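Local coordinates for protein amorpha-4,11-diene synthase (Artemisia annua, PDB 4GAX) that probably converts farnesyl diphosphate into cyclic sesquiterpenes such as amorpha-4,11-diene, as a plant sesquiterpene synthase does, at residues A[86-96]-A[240-251]. Residues are numbered along the deposited sequence; the frame is centred on the assembly and turned at random.
Sequences EIQRLGISYLF and LIKLAKLEFNLL
I92 drives two branches against helix 238-269. Its CG2 meets E247 CB at 3.7 Å, the two side chains crossing at about a right angle, and CD1 reaches L243 and the methyl of A244. With chi1 at 41°, CG1 sits between the backbone N and the carbonyl carbon, which turns it, and with it CD1, to L243 while CG2 faces E247. L90 lies on A244 where the backbones come nearest, CB to CB 3.8 Å, while its CD1 and CD2 fork to L240 and I241. L240 in turn crosses I87 at about a right angle, CD2 to CG1 3.8 Å; its CD1 lies by the carboxylate of E86, whose salt bridge goes to K82. Helix 77-89 gives way to a Schellman motif at G91, with positive phi (86°), and this turn and the 3-10 segment 93-95 pack along helix 238-269. That helix is probably the first of the C-terminal class I terpene synthase domain, so the contact would join it to the N-terminal helical domain. One water bridges L90 O and A244 O. Farther along, E247 OE1 stands at the edge of the Y94 ring, 3.2 Å from OH, the carboxylate plane turned 68° from the ring. L95 CD1 packs on E247 CG at 3.6 Å. The side chains of Y94 and L251 meet from opposite directions, L251 CD2 lying oblique to the ring near CE2. With E247 cut back to an alanine, the Y94 hydroxyl would probably lose its carboxylate neighbour and L95 CD1 would face a gap. L243 CD2 touches the F96 ring edge-on at CZ, 3.9 Å away.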
ATOM      1  N   GLU A  86      -5.329  18.493   4.737  1.00 17.76           N
ATOM      2  CA  GLU A  86      -4.335  19.078   3.844  1.00 21.66           C
ATOM      3  C   GLU A  86      -2.937  18.586   4.223  1.00 18.47           C
ATOM      4  O   GLU A  86      -2.120  18.238   3.356  1.00 20.26           O
ATOM      5  CB  GLU A  86      -4.424  20.596   3.904  1.00 24.93           C
ATOM      6  CG  GLU A  86      -5.703  21.120   3.305  1.00 29.38           C
ATOM      7  CD  GLU A  86      -5.901  22.592   3.595  1.00 40.29           C
ATOM      8  OE1 GLU A  86      -5.016  23.178   4.263  1.00 31.23           O
ATOM      9  OE2 GLU A  86      -6.935  23.156   3.162  1.00 42.98           O
ATOM     10  N   ILE A  87      -2.668  18.531   5.522  1.00 17.77           N
ATOM     11  CA  ILE A  87      -1.377  18.015   5.978  1.00 15.91           C
ATOM     12  C   ILE A  87      -1.186  16.564   5.504  1.00 20.92           C
ATOM     13  O   ILE A  87      -0.105  16.193   5.045  1.00 19.84           O
ATOM     14  CB  ILE A  87      -1.260  18.110   7.512  1.00 19.10           C
ATOM     15  CG1 ILE A  87      -1.247  19.580   7.930  1.00 20.84           C
ATOM     16  CG2 ILE A  87       0.002  17.390   8.005  1.00 20.32           C
ATOM     17  CD1 ILE A  87      -1.425  19.797   9.465  1.00 17.46           C
ATOM     18  N   GLN A  88      -2.242  15.758   5.584  1.00 18.70           N
ATOM     19  CA  GLN A  88      -2.146  14.348   5.211  1.00 21.66           C
ATOM     20  C   GLN A  88      -1.936  14.192   3.709  1.00 18.64           C
ATOM     21  O   GLN A  88      -1.079  13.427   3.256  1.00 22.68           O
ATOM     22  CB  GLN A  88      -3.410  13.583   5.650  1.00 18.40           C
ATOM     23  CG  GLN A  88      -3.517  13.356   7.160  1.00 22.05           C
ATOM     24  CD  GLN A  88      -4.847  12.702   7.557  1.00 23.23           C
ATOM     25  OE1 GLN A  88      -5.824  12.749   6.809  1.00 24.87           O
ATOM     26  NE2 GLN A  88      -4.879  12.090   8.733  1.00 24.65           N
ATOM     27  N   ARG A  89      -2.737  14.906   2.931  1.00 17.32           N
ATOM     28  CA  ARG A  89      -2.631  14.817   1.481  1.00 20.29           C
ATOM     29  C   ARG A  89      -1.363  15.456   0.943  1.00 25.49           C
ATOM     30  O   ARG A  89      -0.864  15.056  -0.120  1.00 28.04           O
ATOM     31  CB  ARG A  89      -3.876  15.428   0.830  1.00 15.47           C
ATOM     32  CG  ARG A  89      -5.174  14.743   1.312  1.00 19.07           C
ATOM     33  CD  ARG A  89      -6.363  15.307   0.585  1.00 24.66           C
ATOM     34  NE  ARG A  89      -6.347  14.899  -0.810  1.00 23.15           N
ATOM     35  CZ  ARG A  89      -7.391  14.996  -1.628  1.00 31.81           C
ATOM     36  NH1 ARG A  89      -8.534  15.518  -1.194  1.00 32.05           N
ATOM     37  NH2 ARG A  89      -7.292  14.570  -2.882  1.00 30.49           N
ATOM     38  N   LEU A  90      -0.848  16.463   1.651  1.00 16.68           N
ATOM     39  CA  LEU A  90       0.433  17.067   1.245  1.00 20.70           C
ATOM     40  C   LEU A  90       1.640  16.171   1.587  1.00 23.00           C
ATOM     41  O   LEU A  90       2.788  16.451   1.184  1.00 19.08           O
ATOM     42  CB  LEU A  90       0.618  18.453   1.866  1.00 16.28           C
ATOM     43  CG  LEU A  90      -0.303  19.534   1.285  1.00 18.15           C
ATOM     44  CD1 LEU A  90      -0.213  20.820   2.134  1.00 22.01           C
ATOM     45  CD2 LEU A  90       0.080  19.812  -0.163  1.00 21.28           C
ATOM     46  N   GLY A  91       1.373  15.119   2.352  1.00 18.75           N
ATOM     47  CA  GLY A  91       2.348  14.072   2.593  1.00 24.17           C
ATOM     48  C   GLY A  91       3.283  14.362   3.749  1.00 28.43           C
ATOM     49  O   GLY A  91       4.363  13.771   3.823  1.00 19.32           O
ATOM     50  N   ILE A  92       2.878  15.271   4.643  1.00 21.32           N
ATOM     51  CA  ILE A  92       3.714  15.639   5.796  1.00 20.12           C
ATOM     52  C   ILE A  92       3.091  15.297   7.150  1.00 23.75           C
ATOM     53  O   ILE A  92       3.465  15.858   8.186  1.00 21.59           O
ATOM     54  CB  ILE A  92       4.103  17.125   5.778  1.00 24.96           C
ATOM     55  CG1 ILE A  92       2.923  17.995   5.346  1.00 27.49           C
ATOM     56  CG2 ILE A  92       5.268  17.353   4.835  1.00 26.12           C
ATOM     57  CD1 ILE A  92       3.207  19.473   5.522  1.00 27.93           C
ATOM     58  N   SER A  93       2.137  14.374   7.148  1.00 21.81           N
ATOM     59  CA  SER A  93       1.512  13.965   8.399  1.00 23.24           C
ATOM     60  C   SER A  93       2.536  13.373   9.381  1.00 20.65           C
ATOM     61  O   SER A  93       2.395  13.543  10.595  1.00 19.53           O
ATOM     62  CB  SER A  93       0.363  12.993   8.138  1.00 28.34           C
ATOM     63  OG  SER A  93       0.836  11.824   7.493  1.00 41.57           O
ATOM     64  N   TYR A  94       3.595  12.741   8.863  1.00 25.13           N
ATOM     65  CA  TYR A  94       4.636  12.163   9.734  1.00 26.61           C
ATOM     66  C   TYR A  94       5.369  13.210  10.560  1.00 26.05           C
ATOM     67  O   TYR A  94       6.011  12.872  11.547  1.00 24.83           O
ATOM     68  CB  TYR A  94       5.666  11.354   8.932  1.00 25.72           C
ATOM     69  CG  TYR A  94       6.425  12.172   7.919  1.00 23.17           C
ATOM     70  CD1 TYR A  94       7.630  12.798   8.250  1.00 22.28           C
ATOM     71  CD2 TYR A  94       5.946  12.319   6.622  1.00 24.87           C
ATOM     72  CE1 TYR A  94       8.328  13.550   7.312  1.00 23.33           C
ATOM     73  CE2 TYR A  94       6.637  13.066   5.679  1.00 22.45           C
ATOM     74  CZ  TYR A  94       7.825  13.678   6.030  1.00 26.91           C
ATOM     75  OH  TYR A  94       8.499  14.415   5.086  1.00 24.46           O
ATOM     76  N   LEU A  95       5.290  14.479  10.152  1.00 17.89           N
ATOM     77  CA  LEU A  95       5.887  15.552  10.947  1.00 19.40           C
ATOM     78  C   LEU A  95       5.024  15.903  12.153  1.00 26.01           C
ATOM     79  O   LEU A  95       5.509  16.489  13.111  1.00 24.69           O
ATOM     80  CB  LEU A  95       6.074  16.813  10.101  1.00 23.00           C
ATOM     81  CG  LEU A  95       7.064  16.740   8.935  1.00 27.20           C
ATOM     82  CD1 LEU A  95       7.142  18.108   8.293  1.00 25.75           C
ATOM     83  CD2 LEU A  95       8.439  16.309   9.429  1.00 30.20           C
ATOM     84  N   PHE A  96       3.746  15.539  12.106  1.00 25.70           N
ATOM     85  CA  PHE A  96       2.797  15.952  13.141  1.00 26.24           C
ATOM     86  C   PHE A  96       1.945  14.792  13.648  1.00 27.24           C
ATOM     87  O   PHE A  96       0.732  14.938  13.859  1.00 21.81           O
ATOM     88  CB  PHE A  96       1.892  17.045  12.576  1.00 22.17           C
ATOM     89  CG  PHE A  96       2.651  18.187  11.971  1.00 23.06           C
ATOM     90  CD1 PHE A  96       3.250  19.130  12.783  1.00 23.46           C
ATOM     91  CD2 PHE A  96       2.786  18.306  10.593  1.00 26.91           C
ATOM     92  CE1 PHE A  96       3.964  20.203  12.238  1.00 30.49           C
ATOM     93  CE2 PHE A  96       3.497  19.374  10.037  1.00 23.77           C
ATOM     94  CZ  PHE A  96       4.090  20.320  10.867  1.00 32.99           C
ATOM     95  N   LEU A 240       2.076  25.879   4.688  1.00 24.36           N
ATOM     96  CA  LEU A 240       1.972  24.436   4.477  1.00 25.52           C
ATOM     97  C   LEU A 240       2.623  24.001   3.169  1.00 18.69           C
ATOM     98  O   LEU A 240       3.319  22.983   3.121  1.00 22.48           O
ATOM     99  CB  LEU A 240       0.512  23.971   4.456  1.00 27.33           C
ATOM    100  CG  LEU A 240      -0.290  23.779   5.737  1.00 35.72           C
ATOM    101  CD1 LEU A 240      -1.675  23.243   5.356  1.00 30.44           C
ATOM    102  CD2 LEU A 240       0.417  22.816   6.687  1.00 35.71           C
ATOM    103  N   ILE A 241       2.373  24.744   2.095  1.00 22.75           N
ATOM    104  CA  ILE A 241       2.904  24.326   0.800  1.00 21.29           C
ATOM    105  C   ILE A 241       4.421  24.458   0.770  1.00 24.27           C
ATOM    106  O   ILE A 241       5.109  23.606   0.190  1.00 22.95           O
ATOM    107  CB  ILE A 241       2.250  25.063  -0.409  1.00 20.92           C
ATOM    108  CG1 ILE A 241       2.635  24.359  -1.721  1.00 25.48           C
ATOM    109  CG2 ILE A 241       2.662  26.529  -0.462  1.00 25.91           C
ATOM    110  CD1 ILE A 241       2.238  22.888  -1.758  1.00 27.73           C
ATOM    111  N   LYS A 242       4.951  25.497   1.414  1.00 22.09           N
ATOM    112  CA  LYS A 242       6.404  25.659   1.454  1.00 20.42           C
ATOM    113  C   LYS A 242       7.053  24.483   2.176  1.00 27.04           C
ATOM    114  O   LYS A 242       8.036  23.892   1.702  1.00 19.29           O
ATOM    115  CB  LYS A 242       6.779  26.967   2.144  1.00 27.32           C
ATOM    116  CG  LYS A 242       8.259  27.287   2.053  1.00 35.66           C
ATOM    117  CD  LYS A 242       8.610  28.518   2.873  1.00 46.59           C
ATOM    118  CE  LYS A 242       9.990  29.039   2.505  1.00 55.21           C
ATOM    119  NZ  LYS A 242      10.446  30.077   3.469  1.00 58.10           N
ATOM    120  N   LEU A 243       6.481  24.133   3.322  1.00 26.26           N
ATOM    121  CA  LEU A 243       6.959  23.009   4.107  1.00 23.73           C
ATOM    122  C   LEU A 243       6.806  21.684   3.367  1.00 25.06           C
ATOM    123  O   LEU A 243       7.716  20.840   3.382  1.00 22.97           O
ATOM    124  CB  LEU A 243       6.173  22.938   5.421  1.00 19.57           C
ATOM    125  CG  LEU A 243       6.488  21.762   6.342  1.00 24.14           C
ATOM    126  CD1 LEU A 243       7.967  21.737   6.706  1.00 26.28           C
ATOM    127  CD2 LEU A 243       5.639  21.848   7.585  1.00 25.31           C
ATOM    128  N   ALA A 244       5.650  21.485   2.743  1.00 18.08           N
ATOM    129  CA  ALA A 244       5.390  20.222   2.054  1.00 20.77           C
ATOM    130  C   ALA A 244       6.396  19.954   0.936  1.00 23.05           C
ATOM    131  O   ALA A 244       6.790  18.807   0.700  1.00 19.26           O
ATOM    132  CB  ALA A 244       3.950  20.179   1.502  1.00 20.24           C
ATOM    133  N   LYS A 245       6.799  21.004   0.235  1.00 19.28           N
ATOM    134  CA  LYS A 245       7.700  20.818  -0.898  1.00 20.25           C
ATOM    135  C   LYS A 245       9.133  20.592  -0.431  1.00 23.62           C
ATOM    136  O   LYS A 245       9.849  19.764  -1.002  1.00 24.22           O
ATOM    137  CB  LYS A 245       7.631  22.011  -1.847  1.00 23.94           C
ATOM    138  CG  LYS A 245       6.294  22.170  -2.559  1.00 27.66           C
ATOM    139  CD  LYS A 245       6.268  23.503  -3.351  1.00 33.82           C
ATOM    140  CE  LYS A 245       6.508  23.288  -4.830  1.00 43.92           C
ATOM    141  NZ  LYS A 245       6.629  24.591  -5.577  1.00 52.31           N
ATOM    142  N   LEU A 246       9.555  21.339   0.592  1.00 22.49           N
ATOM    143  CA  LEU A 246      10.897  21.177   1.165  1.00 22.43           C
ATOM    144  C   LEU A 246      11.039  19.763   1.722  1.00 17.61           C
ATOM    145  O   LEU A 246      12.060  19.087   1.523  1.00 22.68           O
ATOM    146  CB  LEU A 246      11.140  22.191   2.289  1.00 26.31           C
ATOM    147  CG  LEU A 246      11.816  23.530   1.965  1.00 37.20           C
ATOM    148  CD1 LEU A 246      11.519  23.983   0.560  1.00 49.70           C
ATOM    149  CD2 LEU A 246      11.386  24.609   2.972  1.00 36.63           C
ATOM    150  N   GLU A 247      10.003  19.322   2.426  1.00 17.16           N
ATOM    151  CA  GLU A 247       9.993  18.002   3.047  1.00 20.13           C
ATOM    152  C   GLU A 247       9.906  16.911   1.993  1.00 20.33           C
ATOM    153  O   GLU A 247      10.541  15.873   2.124  1.00 19.46           O
ATOM    154  CB  GLU A 247       8.822  17.886   4.011  1.00 23.17           C
ATOM    155  CG  GLU A 247       9.062  18.630   5.310  1.00 33.76           C
ATOM    156  CD  GLU A 247      10.167  17.998   6.142  1.00 40.95           C
ATOM    157  OE1 GLU A 247      10.402  16.769   6.012  1.00 37.84           O
ATOM    158  OE2 GLU A 247      10.798  18.732   6.926  1.00 44.10           O
ATOM    159  N   PHE A 248       9.126  17.146   0.943  1.00 18.19           N
ATOM    160  CA  PHE A 248       9.029  16.146  -0.106  1.00 18.60           C
ATOM    161  C   PHE A 248      10.408  15.850  -0.631  1.00 23.22           C
ATOM    162  O   PHE A 248      10.762  14.691  -0.820  1.00 20.51           O
ATOM    163  CB  PHE A 248       8.171  16.617  -1.276  1.00 19.18           C
ATOM    164  CG  PHE A 248       7.967  15.548  -2.296  1.00 20.66           C
ATOM    165  CD1 PHE A 248       6.960  14.609  -2.130  1.00 20.71           C
ATOM    166  CD2 PHE A 248       8.836  15.416  -3.367  1.00 22.50           C
ATOM    167  CE1 PHE A 248       6.783  13.598  -3.057  1.00 27.60           C
ATOM    168  CE2 PHE A 248       8.675  14.391  -4.301  1.00 24.24           C
ATOM    169  CZ  PHE A 248       7.645  13.490  -4.144  1.00 20.45           C
ATOM    170  N   ASN A 249      11.173  16.905  -0.891  1.00 15.33           N
ATOM    171  CA  ASN A 249      12.505  16.738  -1.483  1.00 21.07           C
ATOM    172  C   ASN A 249      13.491  16.087  -0.511  1.00 27.35           C
ATOM    173  O   ASN A 249      14.310  15.245  -0.909  1.00 20.97           O
ATOM    174  CB  ASN A 249      13.043  18.066  -2.046  1.00 26.80           C
ATOM    175  CG  ASN A 249      12.347  18.481  -3.349  1.00 28.35           C
ATOM    176  OD1 ASN A 249      11.638  17.680  -3.988  1.00 23.64           O
ATOM    177  ND2 ASN A 249      12.559  19.736  -3.756  1.00 21.43           N
ATOM    178  N   LEU A 250      13.415  16.471   0.760  1.00 25.83           N
ATOM    179  CA  LEU A 250      14.264  15.849   1.777  1.00 21.41           C
ATOM    180  C   LEU A 250      13.981  14.357   1.887  1.00 28.78           C
ATOM    181  O   LEU A 250      14.896  13.538   1.923  1.00 24.48           O
ATOM    182  CB  LEU A 250      14.036  16.502   3.139  1.00 23.03           C
ATOM    183  CG  LEU A 250      14.415  17.982   3.218  1.00 33.66           C
ATOM    184  CD1 LEU A 250      14.203  18.517   4.638  1.00 34.78           C
ATOM    185  CD2 LEU A 250      15.853  18.204   2.749  1.00 46.38           C
ATOM    186  N   LEU A 251      12.709  13.991   1.951  1.00 20.24           N
ATOM    187  CA  LEU A 251      12.366  12.580   2.089  1.00 19.44           C
ATOM    188  C   LEU A 251      12.698  11.812   0.810  1.00 16.91           C
ATOM    189  O   LEU A 251      13.173  10.678   0.865  1.00 19.25           O
ATOM    190  CB  LEU A 251      10.903  12.405   2.512  1.00 18.02           C
ATOM    191  CG  LEU A 251      10.455  10.991   2.851  1.00 24.46           C
ATOM    192  CD1 LEU A 251      11.362  10.371   3.929  1.00 22.34           C
ATOM    193  CD2 LEU A 251       8.993  11.040   3.317  1.00 15.84           C
TER
HETATM  194  O   HOH W   1       5.584  16.373   1.337  1.00 19.48           O